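Long-range contacts in conserved hypothetical protein (Sulfolobus solfataricus, PDB 2GF6), which binds coenzyme A and is probably a hot-dog-fold thioesterase that hydrolyses acyl-CoA substrates: residues A[86-95]-A[106-114]; A[7-18]-A[71-81]. All coordinates share one frame; numbering follows the deposited sequence.

Contact 1: A[86-95]-A[106-114]. With COA (coenzyme A), chain E.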
loop_
_atom_site.group_PDB
_atom_site.type_symbol
_atom_site.label_atom_id
_atom_site.label_comp_id
_atom_site.label_asym_id
_atom_site.label_seq_id
_atom_site.Cartn_x
_atom_site.Cartn_y
_atom_site.Cartn_z
ATOM N N LEU A 86 17.162 18.710 -15.735
ATOM C CA LEU A 86 17.866 19.739 -14.928
ATOM C C LEU A 86 19.396 19.680 -14.981
ATOM O O LEU A 86 20.078 20.699 -14.795
ATOM C CB LEU A 86 17.437 19.663 -13.465
ATOM C CG LEU A 86 15.933 19.593 -13.216
ATOM C CD1 LEU A 86 15.679 19.673 -11.724
ATOM C CD2 LEU A 86 15.220 20.678 -13.940
ATOM N N SER A 87 19.938 18.506 -15.235
ATOM C CA SER A 87 21.370 18.341 -15.263
ATOM C C SER A 87 21.781 17.058 -15.996
ATOM O O SER A 87 20.938 16.325 -16.526
ATOM C CB SER A 87 21.907 18.333 -13.826
ATOM O OG SER A 87 21.522 17.165 -13.137
ATOM N N ASN A 88 23.076 16.763 -15.970
ATOM C CA ASN A 88 23.581 15.472 -16.444
ATOM C C ASN A 88 23.097 14.274 -15.612
ATOM O O ASN A 88 23.371 13.130 -15.958
ATOM C CB ASN A 88 25.133 15.487 -16.583
ATOM C CG ASN A 88 25.884 15.586 -15.242
ATOM O OD1 ASN A 88 25.403 16.146 -14.298
ATOM N ND2 ASN A 88 27.093 15.083 -15.208
ATOM N N LYS A 89 22.333 14.517 -14.551
ATOM C CA LYS A 89 21.935 13.436 -13.677
ATOM C C LYS A 89 20.583 13.520 -13.003
ATOM O O LYS A 89 20.200 12.558 -12.348
ATOM C CB LYS A 89 23.004 13.226 -12.596
ATOM C CG LYS A 89 23.255 14.381 -11.696
ATOM C CD LYS A 89 24.310 14.046 -10.641
ATOM C CE LYS A 89 25.674 13.815 -11.223
ATOM N NZ LYS A 89 26.710 13.657 -10.128
ATOM N N THR A 90 19.863 14.630 -13.179
ATOM C CA THR A 90 18.588 14.867 -12.503
ATOM C C THR A 90 17.495 15.264 -13.511
ATOM O O THR A 90 17.749 16.028 -14.451
ATOM C CB THR A 90 18.739 16.004 -11.522
ATOM O OG1 THR A 90 19.719 15.649 -10.549
ATOM C CG2 THR A 90 17.468 16.247 -10.843
ATOM N N ILE A 91 16.298 14.723 -13.310
ATOM C CA ILE A 91 15.134 15.041 -14.143
ATOM C C ILE A 91 13.986 15.418 -13.248
ATOM O O ILE A 91 13.823 14.811 -12.212
ATOM C CB ILE A 91 14.674 13.810 -14.926
ATOM C CG1 ILE A 91 15.795 13.328 -15.843
ATOM C CG2 ILE A 91 13.423 14.136 -15.782
ATOM C CD1 ILE A 91 15.563 11.937 -16.397
ATOM N N LYS A 92 13.195 16.404 -13.664
ATOM C CA LYS A 92 11.990 16.798 -12.988
ATOM C C LYS A 92 10.832 16.356 -13.862
ATOM O O LYS A 92 10.662 16.863 -14.958
ATOM C CB LYS A 92 11.936 18.304 -12.824
ATOM C CG LYS A 92 10.685 18.845 -12.203
ATOM C CD LYS A 92 10.830 20.351 -12.065
ATOM C CE LYS A 92 9.662 20.965 -11.331
ATOM N NZ LYS A 92 9.664 22.415 -11.611
ATOM N N PHE A 93 10.066 15.387 -13.370
ATOM C CA PHE A 93 8.947 14.845 -14.083
ATOM C C PHE A 93 7.737 15.590 -13.595
ATOM O O PHE A 93 7.228 15.264 -12.542
ATOM C CB PHE A 93 8.807 13.351 -13.773
ATOM C CG PHE A 93 9.819 12.487 -14.471
ATOM C CD1 PHE A 93 9.741 12.286 -15.838
ATOM C CD2 PHE A 93 10.848 11.862 -13.765
ATOM C CE1 PHE A 93 10.659 11.476 -16.494
ATOM C CE2 PHE A 93 11.767 11.054 -14.425
ATOM C CZ PHE A 93 11.676 10.867 -15.789
ATOM N N GLU A 94 7.332 16.625 -14.329
ATOM C CA GLU A 94 6.100 17.393 -14.050
ATOM C C GLU A 94 4.899 16.625 -14.592
ATOM O O GLU A 94 5.001 16.015 -15.649
ATOM C CB GLU A 94 6.150 18.750 -14.732
ATOM C CG GLU A 94 7.403 19.592 -14.466
ATOM C CD GLU A 94 7.325 21.011 -15.087
ATOM O OE1 GLU A 94 6.753 21.196 -16.189
ATOM O OE2 GLU A 94 7.871 21.951 -14.478
ATOM N N PHE A 95 3.762 16.661 -13.895
ATOM C CA PHE A 95 2.589 15.920 -14.344
ATOM C C PHE A 95 1.289 16.636 -14.020
ATOM O O PHE A 95 1.235 17.408 -13.065
ATOM C CB PHE A 95 2.566 14.509 -13.747
ATOM C CG PHE A 95 2.390 14.476 -12.252
ATOM C CD1 PHE A 95 1.119 14.604 -11.678
ATOM C CD2 PHE A 95 3.491 14.286 -11.399
ATOM C CE1 PHE A 95 0.946 14.570 -10.293
ATOM C CE2 PHE A 95 3.312 14.253 -10.001
ATOM C CZ PHE A 95 2.030 14.397 -9.458
ATOM N N GLU A 106 -2.024 18.429 -10.070
ATOM C CA GLU A 106 -0.725 18.709 -10.710
ATOM C C GLU A 106 0.456 18.551 -9.745
ATOM O O GLU A 106 0.310 18.713 -8.538
ATOM C CB GLU A 106 -0.713 20.107 -11.307
ATOM C CG GLU A 106 -1.072 21.199 -10.332
ATOM C CD GLU A 106 -1.178 22.526 -11.020
ATOM O OE1 GLU A 106 -0.207 22.886 -11.727
ATOM O OE2 GLU A 106 -2.217 23.198 -10.865
ATOM N N GLY A 107 1.633 18.244 -10.273
ATOM C CA GLY A 107 2.782 18.012 -9.415
ATOM C C GLY A 107 4.062 17.736 -10.143
ATOM O O GLY A 107 4.143 17.924 -11.342
ATOM N N TYR A 108 5.070 17.295 -9.396
ATOM C CA TYR A 108 6.299 16.841 -10.000
ATOM C C TYR A 108 6.979 15.915 -9.042
ATOM O O TYR A 108 6.715 15.953 -7.853
ATOM C CB TYR A 108 7.214 18.024 -10.334
ATOM C CG TYR A 108 7.690 18.839 -9.151
ATOM C CD1 TYR A 108 8.704 18.358 -8.285
ATOM C CD2 TYR A 108 7.143 20.098 -8.878
ATOM C CE1 TYR A 108 9.137 19.122 -7.187
ATOM C CE2 TYR A 108 7.571 20.853 -7.787
ATOM C CZ TYR A 108 8.560 20.357 -6.956
ATOM O OH TYR A 108 8.948 21.100 -5.908
ATOM N N VAL A 109 7.818 15.039 -9.568
ATOM C CA VAL A 109 8.826 14.357 -8.758
ATOM C C VAL A 109 10.136 14.631 -9.451
ATOM O O VAL A 109 10.216 14.700 -10.670
ATOM C CB VAL A 109 8.629 12.799 -8.613
ATOM C CG1 VAL A 109 7.227 12.487 -8.213
ATOM C CG2 VAL A 109 8.926 12.078 -9.863
ATOM N N ILE A 110 11.162 14.772 -8.649
ATOM C CA ILE A 110 12.483 14.945 -9.127
ATOM C C ILE A 110 13.263 13.679 -8.867
ATOM O O ILE A 110 13.340 13.183 -7.755
ATOM C CB ILE A 110 13.091 16.154 -8.461
ATOM C CG1 ILE A 110 12.353 17.392 -8.988
ATOM C CG2 ILE A 110 14.615 16.153 -8.644
ATOM C CD1 ILE A 110 12.870 18.678 -8.532
ATOM N N GLN A 111 13.863 13.161 -9.928
ATOM C CA GLN A 111 14.609 11.938 -9.845
ATOM C C GLN A 111 16.052 12.119 -10.204
ATOM O O GLN A 111 16.392 12.893 -11.085
ATOM C CB GLN A 111 13.937 10.859 -10.689
ATOM C CG GLN A 111 12.730 10.376 -9.946
ATOM C CD GLN A 111 12.233 9.076 -10.420
ATOM O OE1 GLN A 111 11.591 9.004 -11.472
ATOM N NE2 GLN A 111 12.474 8.026 -9.639
ATOM N N ILE A 112 16.895 11.402 -9.473
ATOM C CA ILE A 112 18.326 11.490 -9.621
ATOM C C ILE A 112 18.844 10.107 -9.945
ATOM O O ILE A 112 18.435 9.133 -9.334
ATOM C CB ILE A 112 18.982 12.063 -8.326
ATOM C CG1 ILE A 112 18.354 13.409 -7.948
ATOM C CG2 ILE A 112 20.486 12.237 -8.475
ATOM C CD1 ILE A 112 18.900 13.968 -6.664
ATOM N N ALA A 113 19.730 10.042 -10.944
ATOM C CA ALA A 113 20.454 8.849 -11.290
ATOM C C ALA A 113 21.570 8.607 -10.253
ATOM O O ALA A 113 22.299 9.535 -9.875
ATOM C CB ALA A 113 21.025 8.988 -12.698
ATOM N N ILE A 114 21.662 7.371 -9.764
ATOM C CA ILE A 114 22.687 7.004 -8.798
ATOM C C ILE A 114 23.369 5.683 -9.084
ATOM O O ILE A 114 22.814 4.819 -9.755
ATOM C CB ILE A 114 22.128 6.965 -7.333
ATOM C CG1 ILE A 114 21.146 5.791 -7.121
ATOM C CG2 ILE A 114 21.483 8.254 -7.003
ATOM C CD1 ILE A 114 20.835 5.498 -5.648
HETATM N N1A COA E . 15.989 19.324 -7.134
HETATM C C2A COA E . 16.939 19.525 -8.129
HETATM N N3A COA E . 18.220 19.027 -7.972
HETATM C C4A COA E . 18.518 18.351 -6.837
HETATM C C5A COA E . 17.573 18.146 -5.838
HETATM C C6A COA E . 16.295 18.630 -5.987
HETATM N N6A COA E . 15.477 18.615 -4.928
HETATM N N7A COA E . 18.154 17.437 -4.846
HETATM C C8A COA E . 19.439 17.173 -5.199
HETATM N N9A COA E . 19.667 17.753 -6.419
HETATM C C1B COA E . 20.925 17.891 -7.150
HETATM C C2B COA E . 22.040 18.551 -6.383
HETATM O O2B COA E . 21.971 19.947 -6.441
HETATM C C3B COA E . 23.239 18.062 -7.146
HETATM O O3B COA E . 23.412 18.941 -8.250
HETATM P P3B COA E . 24.811 19.171 -9.027
HETATM O O7A COA E . 24.687 18.502 -10.386
HETATM O O8A COA E . 26.012 18.607 -8.297
HETATM O O9A COA E . 24.954 20.654 -9.248
HETATM C C4B COA E . 22.830 16.672 -7.622
HETATM O O4B COA E . 21.423 16.623 -7.474
HETATM C C5B COA E . 23.434 15.554 -6.810
HETATM O O5B COA E . 22.991 15.698 -5.493
HETATM P P1A COA E . 23.980 15.581 -4.236
HETATM O O1A COA E . 23.559 16.455 -3.097
HETATM O O2A COA E . 25.403 15.798 -4.641
HETATM O O3A COA E . 23.656 14.079 -3.775
HETATM P P2A COA E . 24.597 12.791 -3.721
HETATM O O4A COA E . 25.543 12.722 -2.560
HETATM O O5A COA E . 25.304 12.446 -5.004
HETATM O O6A COA E . 23.456 11.715 -3.458
HETATM C CBP COA E . 21.429 10.925 -2.767
HETATM C CCP COA E . 22.080 11.996 -3.618
HETATM C CDP COA E . 22.296 10.739 -1.514
HETATM C CEP COA E . 21.405 9.653 -3.601
HETATM C CAP COA E . 20.043 11.367 -2.333
HETATM O OAP COA E . 20.096 12.525 -1.527
HETATM C C9P COA E . 19.316 10.336 -1.539
HETATM O O9P COA E . 19.829 9.059 -1.239
HETATM N N8P COA E . 18.135 10.725 -1.146
HETATM C C7P COA E . 17.245 9.733 -0.598
HETATM C C6P COA E . 16.121 9.549 -1.577
HETATM C C5P COA E . 15.055 8.674 -1.001
HETATM O O5P COA E . 15.208 7.965 0.018
HETATM N N4P COA E . 13.952 8.773 -1.706
HETATM C C3P COA E . 12.713 8.343 -1.126
HETATM C C2P COA E . 11.574 8.743 -2.017
HETATM S S1P COA E . 10.104 8.111 -1.301
#
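Phe95 and Tyr108 both set CG between their own backbone N and carbonyl carbon (chi1 66° and 63°), which lays the Phe95 ring across the backbone of Gly107 and turns one face of the Tyr108 ring to Lys92. They belong to an antiparallel beta hairpin of the hot-dog sheet, in which strand 90-95 runs at 165° to strand 106-114. Paired backbone bonds join Ile91 with Gln111, Phe93 with Val109 and Phe95 with Gly107; Ala113 N adds a nearly straight bond to Lys89 O at 2.9 Å. Gly107 CA sits over the Phe95 ring, 3.9 Å from its centroid, and a CB on Gly107 would collide with Phe95 CZ. An alanine in place of Phe95 is likely to strip this cover from Gly107 and leave Phe33 of helix 26-45 without its ring partner. On the same face, Phe93 and Val109 pack on that helix, and Gln111 OE1, 3.6 Å from Phe93 CE2, is hydrogen-bonded to Tyr49 OH. The other face carries Thr90, Lys92, Ile110, Ile112 and Tyr108. The extended Lys92 chain brings CE over the Tyr108 ring in a CH-pi contact, 3.5 Å above its plane, while NZ makes an off-centre cation-pi approach; Tyr108 OH is hydrogen-bonded to Glu62, a coenzyme A-binding residue. Further along, Thr90 CG2 meets Ile110 CG2 at 3.6 Å, and Thr90 and Ile112 lie side by side. Leu86, Ile110 and Ile112 form an apolar seat for the coenzyme's adenosine, while Thr90 OG1 faces the ribose oxygen O4B: Ile112 CD1 lies 3.6 Å from COA C8A, and Ile110 CD1 approaches COA N1A to 3.5 Å.

Contact 2: A[7-18]-A[71-81]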
loop_
_atom_site.group_PDB
_atom_site.type_symbol
_atom_site.label_atom_id
_atom_site.label_comp_id
_atom_site.label_asym_id
_atom_site.label_seq_id
_atom_site.Cartn_x
_atom_site.Cartn_y
_atom_site.Cartn_z
ATOM N N TYR A 7 4.005 10.757 -23.628
ATOM C CA TYR A 7 3.783 11.676 -22.547
ATOM C C TYR A 7 2.398 11.518 -21.982
ATOM O O TYR A 7 2.109 12.143 -20.980
ATOM C CB TYR A 7 3.991 13.118 -23.028
ATOM C CG TYR A 7 5.400 13.375 -23.541
ATOM C CD1 TYR A 7 6.492 13.345 -22.680
ATOM C CD2 TYR A 7 5.636 13.633 -24.866
ATOM C CE1 TYR A 7 7.777 13.556 -23.140
ATOM C CE2 TYR A 7 6.918 13.847 -25.335
ATOM C CZ TYR A 7 7.988 13.813 -24.472
ATOM O OH TYR A 7 9.274 14.043 -24.935
ATOM N N VAL A 8 1.550 10.708 -22.636
ATOM C CA VAL A 8 0.150 10.500 -22.236
ATOM C C VAL A 8 -0.043 9.077 -21.709
ATOM O O VAL A 8 0.297 8.106 -22.386
ATOM C CB VAL A 8 -0.831 10.715 -23.429
ATOM C CG1 VAL A 8 -2.286 10.813 -22.942
ATOM C CG2 VAL A 8 -0.472 11.961 -24.232
ATOM N N PHE A 9 -0.607 8.964 -20.511
ATOM C CA PHE A 9 -0.950 7.673 -19.910
ATOM C C PHE A 9 -2.366 7.695 -19.364
ATOM O O PHE A 9 -2.744 8.654 -18.705
ATOM C CB PHE A 9 0.013 7.371 -18.752
ATOM C CG PHE A 9 -0.241 6.042 -18.081
ATOM C CD1 PHE A 9 0.161 4.867 -18.685
ATOM C CD2 PHE A 9 -0.874 5.978 -16.855
ATOM C CE1 PHE A 9 -0.068 3.642 -18.089
ATOM C CE2 PHE A 9 -1.118 4.759 -16.251
ATOM C CZ PHE A 9 -0.718 3.581 -16.879
ATOM N N GLU A 10 -3.134 6.629 -19.591
ATOM C CA GLU A 10 -4.479 6.542 -19.029
ATOM C C GLU A 10 -4.618 5.416 -18.020
ATOM O O GLU A 10 -4.052 4.334 -18.203
ATOM C CB GLU A 10 -5.523 6.360 -20.128
ATOM C CG GLU A 10 -5.318 7.264 -21.292
ATOM C CD GLU A 10 -6.558 7.374 -22.115
ATOM O OE1 GLU A 10 -6.958 6.372 -22.741
ATOM O OE2 GLU A 10 -7.144 8.471 -22.100
ATOM N N ASP A 11 -5.379 5.690 -16.954
ATOM C CA ASP A 11 -5.584 4.738 -15.874
ATOM C C ASP A 11 -6.989 4.915 -15.294
ATOM O O ASP A 11 -7.711 5.824 -15.666
ATOM C CB ASP A 11 -4.508 4.910 -14.793
ATOM C CG ASP A 11 -3.999 3.567 -14.247
ATOM O OD1 ASP A 11 -4.818 2.622 -14.132
ATOM O OD2 ASP A 11 -2.779 3.452 -13.960
ATOM N N VAL A 12 -7.370 4.018 -14.400
ATOM C CA VAL A 12 -8.713 4.004 -13.805
ATOM C C VAL A 12 -8.553 3.819 -12.292
ATOM O O VAL A 12 -7.667 3.065 -11.842
ATOM C CB VAL A 12 -9.598 2.886 -14.456
ATOM C CG1 VAL A 12 -9.024 1.498 -14.180
ATOM C CG2 VAL A 12 -11.040 2.966 -13.998
ATOM N N VAL A 13 -9.357 4.550 -11.522
ATOM C CA VAL A 13 -9.281 4.480 -10.069
ATOM C C VAL A 13 -9.924 3.197 -9.559
ATOM O O VAL A 13 -11.063 2.886 -9.890
ATOM C CB VAL A 13 -9.927 5.725 -9.376
ATOM C CG1 VAL A 13 -9.773 5.656 -7.840
ATOM C CG2 VAL A 13 -9.269 7.025 -9.864
ATOM N N ARG A 14 -9.161 2.473 -8.740
ATOM C CA ARG A 14 -9.477 1.118 -8.298
ATOM C C ARG A 14 -9.757 1.131 -6.789
ATOM O O ARG A 14 -9.482 2.106 -6.086
ATOM C CB ARG A 14 -8.315 0.173 -8.613
ATOM C CG ARG A 14 -8.575 -0.823 -9.709
ATOM C CD ARG A 14 -8.442 -0.246 -11.089
ATOM N NE ARG A 14 -8.408 -1.296 -12.119
ATOM C CZ ARG A 14 -7.552 -1.333 -13.143
ATOM N NH1 ARG A 14 -6.638 -0.365 -13.320
ATOM N NH2 ARG A 14 -7.605 -2.339 -13.998
ATOM N N ILE A 15 -10.320 0.050 -6.280
ATOM C CA ILE A 15 -10.640 -0.009 -4.842
ATOM C C ILE A 15 -9.401 0.146 -3.971
ATOM O O ILE A 15 -9.426 0.763 -2.899
ATOM C CB ILE A 15 -11.393 -1.335 -4.487
ATOM C CG1 ILE A 15 -11.904 -1.275 -3.054
ATOM C CG2 ILE A 15 -10.514 -2.611 -4.777
ATOM C CD1 ILE A 15 -12.810 -0.106 -2.789
ATOM N N TYR A 16 -8.300 -0.418 -4.427
ATOM C CA TYR A 16 -7.072 -0.295 -3.684
ATOM C C TYR A 16 -6.449 1.112 -3.846
ATOM O O TYR A 16 -5.417 1.419 -3.235
ATOM C CB TYR A 16 -6.079 -1.408 -4.075
ATOM C CG TYR A 16 -5.875 -1.589 -5.565
ATOM C CD1 TYR A 16 -5.068 -0.713 -6.285
ATOM C CD2 TYR A 16 -6.439 -2.659 -6.249
ATOM C CE1 TYR A 16 -4.877 -0.855 -7.641
ATOM C CE2 TYR A 16 -6.253 -2.805 -7.642
ATOM C CZ TYR A 16 -5.459 -1.889 -8.323
ATOM O OH TYR A 16 -5.232 -2.000 -9.695
ATOM N N ASP A 17 -7.049 1.972 -4.670
ATOM C CA ASP A 17 -6.576 3.380 -4.742
ATOM C C ASP A 17 -7.259 4.312 -3.760
ATOM O O ASP A 17 -6.888 5.480 -3.647
ATOM C CB ASP A 17 -6.757 3.944 -6.158
ATOM C CG ASP A 17 -5.908 3.214 -7.183
ATOM O OD1 ASP A 17 -4.736 2.904 -6.870
ATOM O OD2 ASP A 17 -6.439 2.928 -8.264
ATOM N N THR A 18 -8.244 3.799 -3.034
ATOM C CA THR A 18 -9.105 4.617 -2.182
ATOM C C THR A 18 -8.949 4.278 -0.710
ATOM O O THR A 18 -8.517 3.188 -0.378
ATOM C CB THR A 18 -10.588 4.321 -2.481
ATOM O OG1 THR A 18 -10.869 2.946 -2.176
ATOM C CG2 THR A 18 -10.913 4.561 -3.974
ATOM N N VAL A 71 -10.570 12.432 -6.975
ATOM C CA VAL A 71 -10.954 11.373 -7.897
ATOM C C VAL A 71 -11.458 10.158 -7.099
ATOM O O VAL A 71 -10.997 9.871 -5.985
ATOM C CB VAL A 71 -9.799 10.994 -8.912
ATOM C CG1 VAL A 71 -9.512 12.170 -9.818
ATOM C CG2 VAL A 71 -8.532 10.575 -8.227
ATOM N N LYS A 72 -12.374 9.433 -7.711
ATOM C CA LYS A 72 -13.145 8.415 -7.038
ATOM C C LYS A 72 -13.049 7.076 -7.713
ATOM O O LYS A 72 -12.539 6.942 -8.828
ATOM C CB LYS A 72 -14.618 8.841 -7.000
ATOM C CG LYS A 72 -14.805 10.197 -6.333
ATOM C CD LYS A 72 -16.240 10.667 -6.351
ATOM C CE LYS A 72 -17.121 9.728 -5.537
ATOM N NZ LYS A 72 -18.207 10.427 -4.802
ATOM N N LEU A 73 -13.595 6.079 -7.032
ATOM C CA LEU A 73 -13.524 4.720 -7.512
ATOM C C LEU A 73 -14.208 4.639 -8.866
ATOM O O LEU A 73 -15.360 5.032 -9.007
ATOM C CB LEU A 73 -14.190 3.800 -6.503
ATOM C CG LEU A 73 -14.296 2.318 -6.813
ATOM C CD1 LEU A 73 -12.964 1.648 -6.832
ATOM C CD2 LEU A 73 -15.234 1.699 -5.739
ATOM N N GLY A 74 -13.497 4.140 -9.875
ATOM C CA GLY A 74 -14.100 3.994 -11.204
ATOM C C GLY A 74 -13.751 5.106 -12.184
ATOM O O GLY A 74 -13.834 4.904 -13.397
ATOM N N ASP A 75 -13.352 6.280 -11.691
ATOM C CA ASP A 75 -13.044 7.385 -12.597
ATOM C C ASP A 75 -11.916 6.956 -13.516
ATOM O O ASP A 75 -10.994 6.286 -13.075
ATOM C CB ASP A 75 -12.645 8.636 -11.809
ATOM C CG ASP A 75 -13.839 9.327 -11.160
ATOM O OD1 ASP A 75 -15.014 8.924 -11.440
ATOM O OD2 ASP A 75 -13.605 10.281 -10.387
ATOM N N LYS A 76 -12.015 7.305 -14.800
ATOM C CA LYS A 76 -10.878 7.185 -15.712
ATOM C C LYS A 76 -10.062 8.457 -15.658
ATOM O O LYS A 76 -10.623 9.555 -15.619
ATOM C CB LYS A 76 -11.326 6.983 -17.158
ATOM C CG LYS A 76 -11.992 5.649 -17.429
ATOM C CD LYS A 76 -12.330 5.466 -18.936
ATOM C CE LYS A 76 -13.162 6.622 -19.566
ATOM N NZ LYS A 76 -14.600 6.658 -19.150
ATOM N N LEU A 77 -8.745 8.307 -15.745
ATOM C CA LEU A 77 -7.813 9.423 -15.631
ATOM C C LEU A 77 -6.812 9.424 -16.776
ATOM O O LEU A 77 -6.502 8.390 -17.346
ATOM C CB LEU A 77 -7.042 9.339 -14.316
ATOM C CG LEU A 77 -7.880 9.131 -13.061
ATOM C CD1 LEU A 77 -6.973 9.015 -11.902
ATOM C CD2 LEU A 77 -8.877 10.248 -12.830
ATOM N N THR A 78 -6.335 10.608 -17.116
ATOM C CA THR A 78 -5.311 10.784 -18.110
ATOM C C THR A 78 -4.210 11.538 -17.385
ATOM O O THR A 78 -4.455 12.570 -16.789
ATOM C CB THR A 78 -5.858 11.596 -19.318
ATOM O OG1 THR A 78 -6.824 10.815 -20.026
ATOM C CG2 THR A 78 -4.741 11.995 -20.277
ATOM N N VAL A 79 -3.007 10.973 -17.366
ATOM C CA VAL A 79 -1.851 11.673 -16.848
ATOM C C VAL A 79 -1.058 12.221 -18.052
ATOM O O VAL A 79 -0.818 11.513 -19.023
ATOM C CB VAL A 79 -0.968 10.747 -15.948
ATOM C CG1 VAL A 79 0.038 11.550 -15.151
ATOM C CG2 VAL A 79 -1.847 9.889 -15.023
ATOM N N LEU A 80 -0.698 13.501 -17.961
ATOM C CA LEU A 80 0.163 14.199 -18.909
ATOM C C LEU A 80 1.535 14.417 -18.271
ATOM O O LEU A 80 1.636 14.960 -17.185
ATOM C CB LEU A 80 -0.458 15.550 -19.299
ATOM C CG LEU A 80 -1.923 15.527 -19.751
ATOM C CD1 LEU A 80 -2.401 16.878 -20.189
ATOM C CD2 LEU A 80 -2.123 14.551 -20.889
ATOM N N LEU A 81 2.592 14.003 -18.961
ATOM C CA LEU A 81 3.948 14.144 -18.443
ATOM C C LEU A 81 4.755 15.205 -19.187
ATOM O O LEU A 81 4.698 15.295 -20.414
ATOM C CB LEU A 81 4.684 12.808 -18.540
ATOM C CG LEU A 81 5.882 12.613 -17.599
ATOM C CD1 LEU A 81 5.437 12.454 -16.137
ATOM C CD2 LEU A 81 6.651 11.403 -18.051
#
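Val13 meets the turn 72-75 with both backbone and side chain: its N donates to Asp75 O at 2.8 Å, and its O accepts from Gly74 N. With CG1 anti to the backbone N (chi1 -177°), Val13 turns its other methyl, CG2, to Leu77 CD1 at 3.7 Å and Val71 CG2 at 4.0 Å. Beyond it, Leu73 extends CD1 against the backbone of Arg14 and Ile15. At the far end Tyr7 O takes the Leu81 N-H in its carbonyl plane, and Tyr7 CD1 lies 3.5 Å from Leu81 O. Between these ends, Phe9 with Val79 and Asp11 with Leu77 are hydrogen-bonded antiparallel pairs, adding strand 8-12 beside strand 76-81 in the hot-dog sheet. Glu10 and Thr78 point the same way from the sheet, joined by a weak Thr78 OG1 to Glu10 OE2 bond of 3.1 Å, and the Val8 side chain slants across that of Thr78, CG1 to CG2 3.8 Å. The other side of the pairing faces helix 26-45, where Phe9 and Val79 both touch Thr36, and Val79 CG2 comes to the edge of the Phe9 ring. A type II turn from Lys72 to Asp75 positions Gly74 N for Val13; Asp75 OD2 receives Lys72 N from above its carboxylate plane and also pairs with Lys99. Asp11 OD1 accepts Val12 N on its anti lone pair, whereas OD2 bridges to Arg31 and bonds Asn35 on the helix. Farther out, Arg14 NE forms a salt bridge to Glu38 of a neighbouring subunit, and Thr18 OG1 bonds Ala20 N of another neighbouring subunit.

Overall arrangement
Both contacts build one antiparallel sheet: contact 2 pairs strand 8-12 with strand 76-85, contact 1 pairs strand 90-99 with strand 102-115, and the neighbouring strands 76-85 and 90-99 join them. Their centres are 22 Å apart, on opposite sides of the chain's centre, yet Phe93 CD1 packs on Leu81 CD2 at 3.9 Å. Each is partly buried, but contact 1 lies deeper, whereas contact 2 includes more exposed residues. Contact 1 joins strands close in sequence and gives apolar side chains to coenzyme A. Contact 2 joins segments 52 residues apart, with a type II turn at one end and salt-bridged Asp11, Arg14 and Asp75; it meets two other subunits, contact 1 one, at Tyr108.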